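Local atomic coordinates of protection of telomeres protein 1 (Schizosaccharomyces pombe, PDB entry 7CUI), a protein that binds single-stranded telomeric DNA to protect the 3' overhang and regulates telomerase and telomere length, this chain being its C-terminal part. Residues R52-V57 against T161-I166; K63-F68 against Q126-L131; S77-F82 against I97-D102; V168-P173 against L187-R192. All blocks are in the same frame, centred on the assembly; numbering follows the deposited sequence.

Contact 1: residues R52-V57 against T161-I166; sequences RLRVQV and TPWFDI
Leu53 O takes the bond from Ile166 N at 2.8 Å, with Asp165 CA also close by in a weak C-H...O contact. The same antiparallel ladder returns Leu53 N to Ile166 O and pairs Val55 with Phe164 in both directions; strands 49-73 and 163-171 fit the first and fourth strands of an OB-type barrel. The two faces of the ladder diverge in chemistry. On one, Val55 CG1 lies over the Phe164 ring, 4.2 Å from its centroid, while Val57 CG2 meets the edge of that ring at CZ. The opposite face is mixed, with charges at one end and an indole at the other. Arg52 and Arg54 converge on Asp165, with Arg52 NH2 3.5 Å from OD2 of Asp165 and Arg54 NE 3.5 Å from its OD1. Neither oxygen lies in a guanidinium plane, and no N-H is directed at it. In the loop leading into the second strand, Thr161 O accepts Gln56 NE2 at 2.9 Å on a lone pair, and Thr161 OG1 donates to Val57 O. With CG anti to its carbonyl carbon (chi1 -74°), Trp163 swings its indole toward the facing strand, where Gln56 CG lies over one face and the amide stacks 17° from the ring plane. With Trp163 cut back to an alanine, the Gln56 amide would probably lose this flat surface and be freer to turn off Thr161 O. Backbone bonds thus set the register, while the arginines neutralise Asp165 through charge alone, which would probably favour its ionised form.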
# COMPACT_ATOMS: atom_id res chain seq x y z
N ARG A 52 -0.04 13.12 -4.84
CA ARG A 52 -0.48 13.22 -3.46
C ARG A 52 -1.99 13.03 -3.41
O ARG A 52 -2.71 13.63 -4.20
CB ARG A 52 -0.14 14.61 -2.92
CG ARG A 52 -0.26 14.76 -1.42
CD ARG A 52 0.28 16.12 -1.00
NE ARG A 52 -0.75 16.96 -0.41
CZ ARG A 52 -0.88 17.16 0.89
NH1 ARG A 52 -0.03 16.59 1.74
NH2 ARG A 52 -1.85 17.93 1.35
N LEU A 53 -2.46 12.19 -2.49
CA LEU A 53 -3.88 11.87 -2.43
C LEU A 53 -4.39 11.92 -0.99
O LEU A 53 -3.64 11.64 -0.06
CB LEU A 53 -4.11 10.47 -3.01
CG LEU A 53 -3.49 10.20 -4.38
CD1 LEU A 53 -2.21 9.42 -4.23
CD2 LEU A 53 -4.46 9.42 -5.25
N ARG A 54 -5.66 12.28 -0.84
CA ARG A 54 -6.37 12.16 0.43
C ARG A 54 -7.31 10.97 0.31
O ARG A 54 -8.21 10.98 -0.53
CB ARG A 54 -7.12 13.45 0.78
CG ARG A 54 -7.57 13.52 2.23
CD ARG A 54 -8.16 14.85 2.63
NE ARG A 54 -7.29 15.96 2.28
CZ ARG A 54 -6.70 16.78 3.15
NH1 ARG A 54 -6.89 16.62 4.45
NH2 ARG A 54 -5.93 17.76 2.71
N VAL A 55 -7.10 9.96 1.16
CA VAL A 55 -7.49 8.61 0.79
C VAL A 55 -8.00 7.83 2.00
O VAL A 55 -7.80 8.21 3.15
CB VAL A 55 -6.32 7.93 0.06
CG1 VAL A 55 -5.55 6.92 0.91
CG2 VAL A 55 -6.75 7.33 -1.27
N GLN A 56 -8.67 6.71 1.70
CA GLN A 56 -9.25 5.78 2.65
C GLN A 56 -8.87 4.38 2.19
O GLN A 56 -8.89 4.11 0.99
CB GLN A 56 -10.77 5.88 2.53
CG GLN A 56 -11.51 5.98 3.85
CD GLN A 56 -13.01 6.07 3.64
OE1 GLN A 56 -13.50 6.16 2.51
NE2 GLN A 56 -13.74 6.05 4.74
N VAL A 57 -8.53 3.48 3.12
CA VAL A 57 -8.21 2.11 2.73
C VAL A 57 -9.50 1.32 2.63
O VAL A 57 -10.34 1.35 3.53
CB VAL A 57 -7.21 1.42 3.68
CG1 VAL A 57 -6.88 0.01 3.19
CG2 VAL A 57 -5.94 2.22 3.87
N THR A 161 -13.34 3.53 7.57
CA THR A 161 -11.90 3.51 7.71
C THR A 161 -11.39 4.95 7.68
O THR A 161 -11.97 5.80 7.01
CB THR A 161 -11.30 2.59 6.64
OG1 THR A 161 -11.68 3.11 5.36
CG2 THR A 161 -11.78 1.16 6.76
N PRO A 162 -10.32 5.29 8.44
CA PRO A 162 -9.85 6.68 8.53
C PRO A 162 -9.31 7.26 7.23
O PRO A 162 -8.96 6.52 6.31
CB PRO A 162 -8.77 6.65 9.61
CG PRO A 162 -8.34 5.21 9.72
CD PRO A 162 -9.53 4.38 9.29
N TRP A 163 -9.25 8.60 7.18
CA TRP A 163 -8.74 9.38 6.06
C TRP A 163 -7.32 9.84 6.37
O TRP A 163 -7.03 10.23 7.50
CB TRP A 163 -9.62 10.60 5.81
CG TRP A 163 -10.93 10.28 5.18
CD1 TRP A 163 -12.11 10.02 5.81
CD2 TRP A 163 -11.20 10.16 3.77
NE1 TRP A 163 -13.10 9.77 4.90
CE2 TRP A 163 -12.57 9.85 3.64
CE3 TRP A 163 -10.43 10.30 2.60
CZ2 TRP A 163 -13.18 9.67 2.39
CZ3 TRP A 163 -11.03 10.12 1.37
CH2 TRP A 163 -12.39 9.81 1.27
N PHE A 164 -6.45 9.82 5.35
CA PHE A 164 -5.08 10.27 5.49
C PHE A 164 -4.53 10.66 4.12
O PHE A 164 -5.04 10.23 3.09
CB PHE A 164 -4.21 9.21 6.18
CG PHE A 164 -4.14 7.88 5.47
CD1 PHE A 164 -5.09 6.89 5.70
CD2 PHE A 164 -3.12 7.61 4.56
CE1 PHE A 164 -5.03 5.67 5.04
CE2 PHE A 164 -3.06 6.39 3.90
CZ PHE A 164 -4.01 5.42 4.14
N ASP A 165 -3.50 11.52 4.14
CA ASP A 165 -2.79 11.89 2.92
C ASP A 165 -1.73 10.83 2.64
O ASP A 165 -1.12 10.30 3.57
CB ASP A 165 -2.20 13.30 3.01
CG ASP A 165 -3.25 14.40 2.95
OD1 ASP A 165 -4.30 14.17 2.33
OD2 ASP A 165 -3.00 15.48 3.52
N ILE A 166 -1.54 10.51 1.35
CA ILE A 166 -0.61 9.48 0.91
C ILE A 166 0.16 10.01 -0.29
O ILE A 166 -0.42 10.67 -1.15
CB ILE A 166 -1.39 8.18 0.58
CG1 ILE A 166 -0.47 6.99 0.28
CG2 ILE A 166 -2.37 8.40 -0.56
CD1 ILE A 166 0.46 6.64 1.41

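Contact 2: residues K63-F68 against Q126-L131; sequences KSLTQF and QLKERL
Leu65, within a short 3-10 turn that interrupts the long strand 49-73, sends CD1 across the side chain of Lys128 at about a right angle and comes within 3.4 Å of Lys128 CG. It is the aliphatic part of the lysine that is used; its chain bends further out, and its NZ forms a long, weak ion pair with Glu139. With CG anti to its carbonyl carbon (chi1 -65°), Leu65 keeps its other methyl, CD2, over one face of Phe68 three residues on. The turn itself is closed by Gln67 N to Ser64 O and Phe68 N to Leu65 O. Phe68 then meets two leucines one helical turn apart: CD2 of its ring lies 4.0 Å from Leu127 CD1, and CE2 lies 3.6 Å from Leu131 CD1. Both methyls approach the ring obliquely. Trp135, a further turn along the helix, also touches Leu65 and Phe68, and Phe68 stacks on Phe82 of strand 77-87. No hydrogen bond crosses this contact. Such apolar packing of a helix against the interruption of a barrel strand fits the OB fold, in which a helical connection between the third and fourth strands packs against the barrel; helix 121-135 belongs to that connection here.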
# COMPACT_ATOMS: atom_id res chain seq x y z
N LYS A 63 -4.24 -11.32 2.15
CA LYS A 63 -5.32 -11.31 3.13
C LYS A 63 -4.81 -11.66 4.52
O LYS A 63 -5.37 -11.18 5.50
CB LYS A 63 -6.46 -12.21 2.68
CG LYS A 63 -7.12 -11.80 1.37
CD LYS A 63 -7.67 -10.39 1.38
CE LYS A 63 -8.39 -10.06 0.09
NZ LYS A 63 -8.10 -8.68 -0.35
N SER A 64 -3.77 -12.51 4.61
CA SER A 64 -3.15 -12.82 5.89
C SER A 64 -2.03 -11.83 6.16
O SER A 64 -1.14 -11.68 5.33
CB SER A 64 -2.57 -14.20 5.94
OG SER A 64 -3.58 -15.15 5.70
N LEU A 65 -2.06 -11.22 7.35
CA LEU A 65 -0.97 -10.38 7.81
C LEU A 65 0.28 -11.24 8.00
O LEU A 65 1.40 -10.74 8.03
CB LEU A 65 -1.38 -9.69 9.12
CG LEU A 65 -2.54 -8.70 9.00
CD1 LEU A 65 -2.51 -7.72 10.15
CD2 LEU A 65 -2.47 -7.95 7.68
N THR A 66 0.05 -12.55 8.10
CA THR A 66 1.10 -13.55 8.23
C THR A 66 1.98 -13.56 6.99
O THR A 66 3.11 -14.04 7.03
CB THR A 66 0.44 -14.87 8.62
OG1 THR A 66 0.64 -14.93 10.03
CG2 THR A 66 1.03 -16.08 7.93
N GLN A 67 1.46 -12.99 5.89
CA GLN A 67 2.15 -13.04 4.61
C GLN A 67 2.58 -11.63 4.20
O GLN A 67 2.91 -11.40 3.04
CB GLN A 67 1.26 -13.70 3.55
CG GLN A 67 0.89 -15.14 3.89
CD GLN A 67 0.13 -15.85 2.79
OE1 GLN A 67 -0.89 -16.48 3.04
NE2 GLN A 67 0.62 -15.76 1.57
N PHE A 68 2.61 -10.70 5.17
CA PHE A 68 2.95 -9.32 4.89
C PHE A 68 4.45 -9.12 4.69
O PHE A 68 4.87 -8.06 4.22
CB PHE A 68 2.38 -8.38 5.96
CG PHE A 68 1.09 -7.70 5.57
CD1 PHE A 68 0.09 -8.38 4.90
CD2 PHE A 68 0.88 -6.36 5.90
CE1 PHE A 68 -1.09 -7.74 4.55
CE2 PHE A 68 -0.30 -5.72 5.55
CZ PHE A 68 -1.29 -6.41 4.88
N GLN A 126 1.30 -7.15 16.88
CA GLN A 126 1.80 -5.79 16.97
C GLN A 126 1.59 -5.06 15.64
O GLN A 126 1.30 -3.86 15.63
CB GLN A 126 3.27 -5.78 17.38
CG GLN A 126 3.48 -5.98 18.87
CD GLN A 126 4.83 -6.56 19.19
OE1 GLN A 126 5.77 -6.48 18.41
NE2 GLN A 126 4.94 -7.17 20.36
N LEU A 127 1.76 -5.79 14.53
CA LEU A 127 1.54 -5.29 13.19
C LEU A 127 0.06 -4.94 13.03
O LEU A 127 -0.27 -3.86 12.54
CB LEU A 127 1.94 -6.39 12.20
CG LEU A 127 2.49 -5.99 10.83
CD1 LEU A 127 1.88 -6.86 9.75
CD2 LEU A 127 2.31 -4.52 10.50
N LYS A 128 -0.82 -5.87 13.43
CA LYS A 128 -2.26 -5.67 13.38
C LYS A 128 -2.61 -4.35 14.06
O LYS A 128 -3.34 -3.54 13.50
CB LYS A 128 -3.01 -6.80 14.10
CG LYS A 128 -3.96 -7.62 13.25
CD LYS A 128 -5.11 -8.22 14.05
CE LYS A 128 -4.87 -9.65 14.51
NZ LYS A 128 -4.78 -10.60 13.38
N GLU A 129 -2.07 -4.15 15.27
CA GLU A 129 -2.42 -3.03 16.12
C GLU A 129 -1.97 -1.72 15.49
O GLU A 129 -2.65 -0.71 15.60
CB GLU A 129 -1.87 -3.22 17.54
CG GLU A 129 -2.69 -4.19 18.37
CD GLU A 129 -2.08 -4.57 19.71
OE1 GLU A 129 -2.81 -5.18 20.54
OE2 GLU A 129 -0.89 -4.26 19.94
N ARG A 130 -0.82 -1.77 14.80
CA ARG A 130 -0.29 -0.58 14.14
C ARG A 130 -1.13 -0.23 12.92
O ARG A 130 -1.50 0.92 12.73
CB ARG A 130 1.18 -0.79 13.78
CG ARG A 130 1.94 0.52 13.57
CD ARG A 130 2.95 0.75 14.67
NE ARG A 130 3.63 2.04 14.53
CZ ARG A 130 3.38 3.09 15.29
NH1 ARG A 130 2.47 3.02 16.25
NH2 ARG A 130 4.05 4.22 15.10
N LEU A 131 -1.45 -1.25 12.11
CA LEU A 131 -2.21 -1.06 10.88
C LEU A 131 -3.67 -0.71 11.21
O LEU A 131 -4.38 -0.18 10.37
CB LEU A 131 -2.09 -2.31 10.01
CG LEU A 131 -0.70 -2.56 9.41
CD1 LEU A 131 -0.71 -3.80 8.52
CD2 LEU A 131 -0.23 -1.36 8.60

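Contact 3: residues S77-F82 against I97-D102; sequences SYVWMF and IFFDSD
Phe82 offers one face of its ring to Phe98 CB, which stands 4.1 Å from the centroid and is displaced toward the rim. Its CG occupies the position between backbone N and carbonyl carbon (chi1 55°), turning the ring back over the neighbouring strand. Phe99 meets Met81 CB, of a residue built as selenomethionine, at its edge: the atom lies near the ring plane, 3.8 Å from Phe99 CD1. Val79 CG2 reaches the same ring obliquely, 4.0 Å from Phe99 CE1. Asp100 CB rests over one face of that ring, while Asp100 O sits at the edge of the Trp80 indole. Beneath these groups runs a beta hairpin, strands 77-87 and 93-99, the second and third strands of an OB barrel. Phe82 and Phe98 form a hydrogen-bonded pair, with Phe98 N to Phe82 O at 2.8 Å, and Met81 and Phe99 a non-hydrogen-bonded one. At the end of the pairing, as the chain leaves strand 93-99 toward the helix that follows, Asp100 N donates to Trp80 O at 2.9 Å in a nearly straight bond (172°). Replacing Phe99 with a serine would probably strip Val79 CG2 and Met81 CB of their common apolar partner and open a gap along that face of the hairpin. Met81, Ile97 and Phe99 also pack on apolar side chains of another protein's chain, whereas Trp80 and Phe82 turn to Ala103 of the helix.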
# COMPACT_ATOMS: atom_id res chain seq x y z
N SER A 77 16.13 -14.12 4.91
CA SER A 77 16.05 -12.67 4.80
C SER A 77 14.73 -12.27 4.16
O SER A 77 14.47 -12.59 3.00
CB SER A 77 17.20 -12.10 4.01
OG SER A 77 18.41 -12.20 4.75
N TYR A 78 13.91 -11.53 4.92
CA TYR A 78 12.57 -11.17 4.49
C TYR A 78 12.46 -9.67 4.23
O TYR A 78 13.27 -8.88 4.73
CB TYR A 78 11.54 -11.62 5.54
CG TYR A 78 11.35 -13.11 5.67
CD1 TYR A 78 12.27 -13.91 6.32
CD2 TYR A 78 10.22 -13.73 5.15
CE1 TYR A 78 12.09 -15.28 6.44
CE2 TYR A 78 10.02 -15.09 5.26
CZ TYR A 78 10.96 -15.87 5.91
OH TYR A 78 10.76 -17.22 6.03
N VAL A 79 11.46 -9.28 3.43
CA VAL A 79 11.17 -7.87 3.19
C VAL A 79 9.66 -7.67 3.25
O VAL A 79 8.89 -8.59 2.95
CB VAL A 79 11.73 -7.34 1.85
CG1 VAL A 79 13.25 -7.23 1.87
CG2 VAL A 79 11.24 -8.14 0.65
N TRP A 80 9.27 -6.44 3.62
CA TRP A 80 7.87 -6.03 3.59
C TRP A 80 7.40 -5.97 2.14
O TRP A 80 8.08 -5.41 1.29
CB TRP A 80 7.68 -4.65 4.24
CG TRP A 80 7.98 -4.58 5.71
CD1 TRP A 80 8.87 -3.75 6.32
CD2 TRP A 80 7.36 -5.34 6.76
NE1 TRP A 80 8.87 -3.95 7.67
CE2 TRP A 80 7.95 -4.93 7.97
CE3 TRP A 80 6.38 -6.34 6.80
CZ2 TRP A 80 7.58 -5.46 9.20
CZ3 TRP A 80 6.02 -6.88 8.01
CH2 TRP A 80 6.61 -6.44 9.20
N MSE A 81 6.23 -6.56 1.89
CA MSE A 81 5.56 -6.38 0.62
C MSE A 81 4.07 -6.66 0.78
O MSE A 81 3.65 -7.78 1.04
CB MSE A 81 6.19 -7.26 -0.46
CG MSE A 81 5.61 -7.00 -1.83
SE MSE A 81 6.12 -8.42 -3.07
CE MSE A 81 5.12 -10.06 -2.68
N PHE A 82 3.27 -5.59 0.63
CA PHE A 82 1.82 -5.67 0.66
C PHE A 82 1.25 -4.49 -0.11
O PHE A 82 1.97 -3.55 -0.44
CB PHE A 82 1.31 -5.73 2.11
CG PHE A 82 1.78 -4.61 3.00
CD1 PHE A 82 2.94 -4.73 3.75
CD2 PHE A 82 1.05 -3.43 3.12
CE1 PHE A 82 3.36 -3.70 4.58
CE2 PHE A 82 1.47 -2.40 3.95
CZ PHE A 82 2.63 -2.54 4.68
N ILE A 97 1.32 -0.04 -3.54
CA ILE A 97 2.23 -1.04 -3.02
C ILE A 97 3.14 -0.41 -1.97
O ILE A 97 3.75 0.63 -2.22
CB ILE A 97 3.05 -1.69 -4.15
CG1 ILE A 97 2.16 -2.46 -5.13
CG2 ILE A 97 4.16 -2.56 -3.59
CD1 ILE A 97 2.84 -2.76 -6.46
N PHE A 98 3.22 -1.06 -0.80
CA PHE A 98 4.23 -0.75 0.20
C PHE A 98 5.26 -1.87 0.22
O PHE A 98 4.95 -3.01 0.54
CB PHE A 98 3.60 -0.48 1.56
CG PHE A 98 2.86 0.84 1.63
CD1 PHE A 98 1.53 0.92 1.24
CD2 PHE A 98 3.51 2.00 2.02
CE1 PHE A 98 0.86 2.13 1.27
CE2 PHE A 98 2.83 3.22 2.06
CZ PHE A 98 1.51 3.27 1.68
N PHE A 99 6.50 -1.51 -0.12
CA PHE A 99 7.60 -2.44 -0.28
C PHE A 99 8.78 -1.95 0.55
O PHE A 99 9.04 -0.74 0.62
CB PHE A 99 7.95 -2.55 -1.76
CG PHE A 99 9.04 -3.54 -2.10
CD1 PHE A 99 8.84 -4.90 -1.93
CD2 PHE A 99 10.26 -3.11 -2.60
CE1 PHE A 99 9.84 -5.81 -2.24
CE2 PHE A 99 11.26 -4.02 -2.91
CZ PHE A 99 11.05 -5.37 -2.73
N ASP A 100 9.47 -2.90 1.21
CA ASP A 100 10.78 -2.69 1.80
C ASP A 100 10.80 -1.44 2.68
O ASP A 100 10.02 -1.34 3.62
CB ASP A 100 11.88 -2.73 0.73
CG ASP A 100 13.24 -3.14 1.26
OD1 ASP A 100 13.37 -3.30 2.50
OD2 ASP A 100 14.16 -3.30 0.43
N SER A 101 11.69 -0.49 2.37
CA SER A 101 11.94 0.67 3.23
C SER A 101 10.74 1.61 3.32
O SER A 101 10.57 2.30 4.33
CB SER A 101 13.19 1.40 2.81
OG SER A 101 13.15 1.71 1.43
N ASP A 102 9.90 1.64 2.27
CA ASP A 102 8.71 2.47 2.28
C ASP A 102 7.66 1.89 3.23
O ASP A 102 6.96 2.63 3.92
CB ASP A 102 8.17 2.69 0.86
CG ASP A 102 9.02 3.63 0.01
OD1 ASP A 102 9.46 4.68 0.54
OD2 ASP A 102 9.24 3.31 -1.18

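Contact 4: residues V168-P173 against L187-R192; sequences VKEYIP and LQKRWR
Lys169 N bonds to Arg192 O and Arg190 N to Tyr171 O, each at 2.8 Å, and the return bonds make Lys169-Arg192 and Tyr171-Arg190 hydrogen-bonded pairs of two antiparallel strands, the fourth and fifth of the OB barrel. Among aromatic contacts, Tyr171 CG lies between its backbone N and carbonyl carbon (chi1 68°), which swings the ring across onto Arg190, whose CB lies 3.9 Å from the Tyr171 centroid, over the face; Arg192 CG comes obliquely to CE1. Trp191 lies alongside Glu170, with NE1 3.4 Å from Glu170 CG, and takes Val168 CG2 at CD1. Ile172 CG1 meets the aliphatic Lys189 CG at 3.8 Å. The charged groups pair more loosely: Glu170 OE2 and Lys189 NZ make a long salt bridge of 3.7 Å, and OE1 of Glu170 is bridged to Arg49 and hydrogen-bonded to His51. Lys169 and Arg192 run side by side, and both bridge to Asp102, which probably offsets their like charges. On another protein's chain, Arg190 bridges an acidic side chain, and Tyr171 OH and Arg192 NE bond to backbone. One face of this strand pair thus supplies both the ring packing and the polar groups that meet the other protein.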
# COMPACT_ATOMS: atom_id res chain seq x y z
N VAL A 168 2.33 8.76 -3.61
CA VAL A 168 2.57 7.60 -4.44
C VAL A 168 3.55 7.97 -5.54
O VAL A 168 3.50 9.07 -6.08
CB VAL A 168 1.27 6.99 -5.02
CG1 VAL A 168 0.30 6.58 -3.93
CG2 VAL A 168 0.60 7.90 -6.04
N LYS A 169 4.46 7.03 -5.85
CA LYS A 169 5.32 7.15 -7.02
C LYS A 169 4.85 6.17 -8.08
O LYS A 169 4.73 4.98 -7.83
CB LYS A 169 6.80 7.01 -6.64
CG LYS A 169 7.18 5.83 -5.77
CD LYS A 169 8.57 5.95 -5.20
CE LYS A 169 8.83 4.99 -4.06
NZ LYS A 169 10.16 5.20 -3.44
N GLU A 170 4.55 6.72 -9.27
CA GLU A 170 4.05 5.97 -10.41
C GLU A 170 5.24 5.57 -11.27
O GLU A 170 6.14 6.37 -11.50
CB GLU A 170 3.09 6.87 -11.20
CG GLU A 170 2.30 6.15 -12.28
CD GLU A 170 1.22 7.03 -12.89
OE1 GLU A 170 1.25 8.25 -12.65
OE2 GLU A 170 0.34 6.49 -13.58
N TYR A 171 5.23 4.32 -11.75
CA TYR A 171 6.36 3.76 -12.48
C TYR A 171 5.91 2.52 -13.25
O TYR A 171 4.82 2.01 -13.02
CB TYR A 171 7.48 3.38 -11.51
CG TYR A 171 7.14 2.23 -10.59
CD1 TYR A 171 6.34 2.42 -9.47
CD2 TYR A 171 7.60 0.95 -10.86
CE1 TYR A 171 6.01 1.36 -8.64
CE2 TYR A 171 7.28 -0.12 -10.03
CZ TYR A 171 6.48 0.09 -8.92
OH TYR A 171 6.16 -0.95 -8.09
N ILE A 172 6.78 2.04 -14.14
CA ILE A 172 6.50 0.87 -14.95
C ILE A 172 7.64 -0.13 -14.73
O ILE A 172 8.75 0.10 -15.22
CB ILE A 172 6.39 1.25 -16.44
CG1 ILE A 172 5.36 2.36 -16.67
CG2 ILE A 172 6.11 0.02 -17.30
CD1 ILE A 172 5.59 3.17 -17.94
N PRO A 173 7.43 -1.26 -14.02
CA PRO A 173 8.52 -2.20 -13.76
C PRO A 173 8.74 -3.12 -14.96
O PRO A 173 7.88 -3.24 -15.83
CB PRO A 173 8.01 -3.01 -12.57
CG PRO A 173 6.51 -3.06 -12.79
CD PRO A 173 6.16 -1.72 -13.43
N LEU A 187 -2.10 -0.81 -18.02
CA LEU A 187 -2.14 -1.99 -17.18
C LEU A 187 -0.75 -2.31 -16.64
O LEU A 187 -0.60 -3.14 -15.74
CB LEU A 187 -2.67 -3.18 -18.00
CG LEU A 187 -4.19 -3.35 -18.06
CD1 LEU A 187 -4.54 -4.65 -18.78
CD2 LEU A 187 -4.81 -3.33 -16.67
N GLN A 188 0.27 -1.65 -17.20
CA GLN A 188 1.66 -1.98 -16.92
C GLN A 188 2.23 -1.02 -15.88
O GLN A 188 3.36 -1.20 -15.43
CB GLN A 188 2.49 -1.99 -18.20
CG GLN A 188 2.46 -3.32 -18.94
CD GLN A 188 1.26 -3.47 -19.84
OE1 GLN A 188 0.62 -2.49 -20.21
NE2 GLN A 188 0.94 -4.70 -20.19
N LYS A 189 1.45 -0.01 -15.49
CA LYS A 189 1.89 0.92 -14.46
C LYS A 189 1.61 0.33 -13.08
O LYS A 189 0.64 -0.39 -12.88
CB LYS A 189 1.22 2.28 -14.64
CG LYS A 189 1.74 3.10 -15.81
CD LYS A 189 1.10 4.47 -15.91
CE LYS A 189 1.89 5.46 -16.75
NZ LYS A 189 3.09 5.97 -16.04
N ARG A 190 2.51 0.64 -12.13
CA ARG A 190 2.36 0.31 -10.72
C ARG A 190 2.50 1.59 -9.91
O ARG A 190 3.15 2.54 -10.35
CB ARG A 190 3.44 -0.69 -10.30
CG ARG A 190 3.00 -2.15 -10.23
CD ARG A 190 2.16 -2.61 -11.40
NE ARG A 190 1.96 -4.04 -11.47
CZ ARG A 190 1.35 -4.66 -12.48
NH1 ARG A 190 0.88 -3.97 -13.50
NH2 ARG A 190 1.22 -5.98 -12.46
N TRP A 191 1.88 1.61 -8.72
CA TRP A 191 2.02 2.72 -7.79
C TRP A 191 2.61 2.23 -6.47
O TRP A 191 2.25 1.16 -5.98
CB TRP A 191 0.67 3.40 -7.54
CG TRP A 191 0.11 4.04 -8.77
CD1 TRP A 191 0.24 5.35 -9.15
CD2 TRP A 191 -0.66 3.39 -9.80
NE1 TRP A 191 -0.39 5.56 -10.34
CE2 TRP A 191 -0.96 4.38 -10.76
CE3 TRP A 191 -1.12 2.09 -10.00
CZ2 TRP A 191 -1.70 4.09 -11.91
CZ3 TRP A 191 -1.85 1.80 -11.13
CH2 TRP A 191 -2.14 2.79 -12.07
N ARG A 192 3.49 3.05 -5.90
CA ARG A 192 4.20 2.70 -4.68
C ARG A 192 4.06 3.82 -3.66
O ARG A 192 4.43 4.96 -3.94
CB ARG A 192 5.67 2.42 -5.01
CG ARG A 192 6.00 0.94 -5.14
CD ARG A 192 6.97 0.55 -4.06
NE ARG A 192 8.30 0.29 -4.60
CZ ARG A 192 9.44 0.57 -3.99
NH1 ARG A 192 9.45 1.15 -2.80
NH2 ARG A 192 10.58 0.26 -4.58

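Contacts 1, 3 and 4 are strand pairings of one curled OB-type sheet, whereas contact 2 is apolar packing of a helix against it. Strand 49-73 serves contacts 1 and 2, and strand 163-171 serves contacts 1 and 4. Contacts 2, 3 and 4 are largely buried, and contact 1 only partly, consistent with its partly exposed arginines around a buried aspartate. Contacts 3 and 4 additionally meet another protein, apolar in the first and largely polar in the second; they are tied by Ile97 N to Trp191 O. Leu53 against Val168 links contact 1 to contact 4, while Ile166 against Phe98 carries apolar packing between contacts 1 and 3.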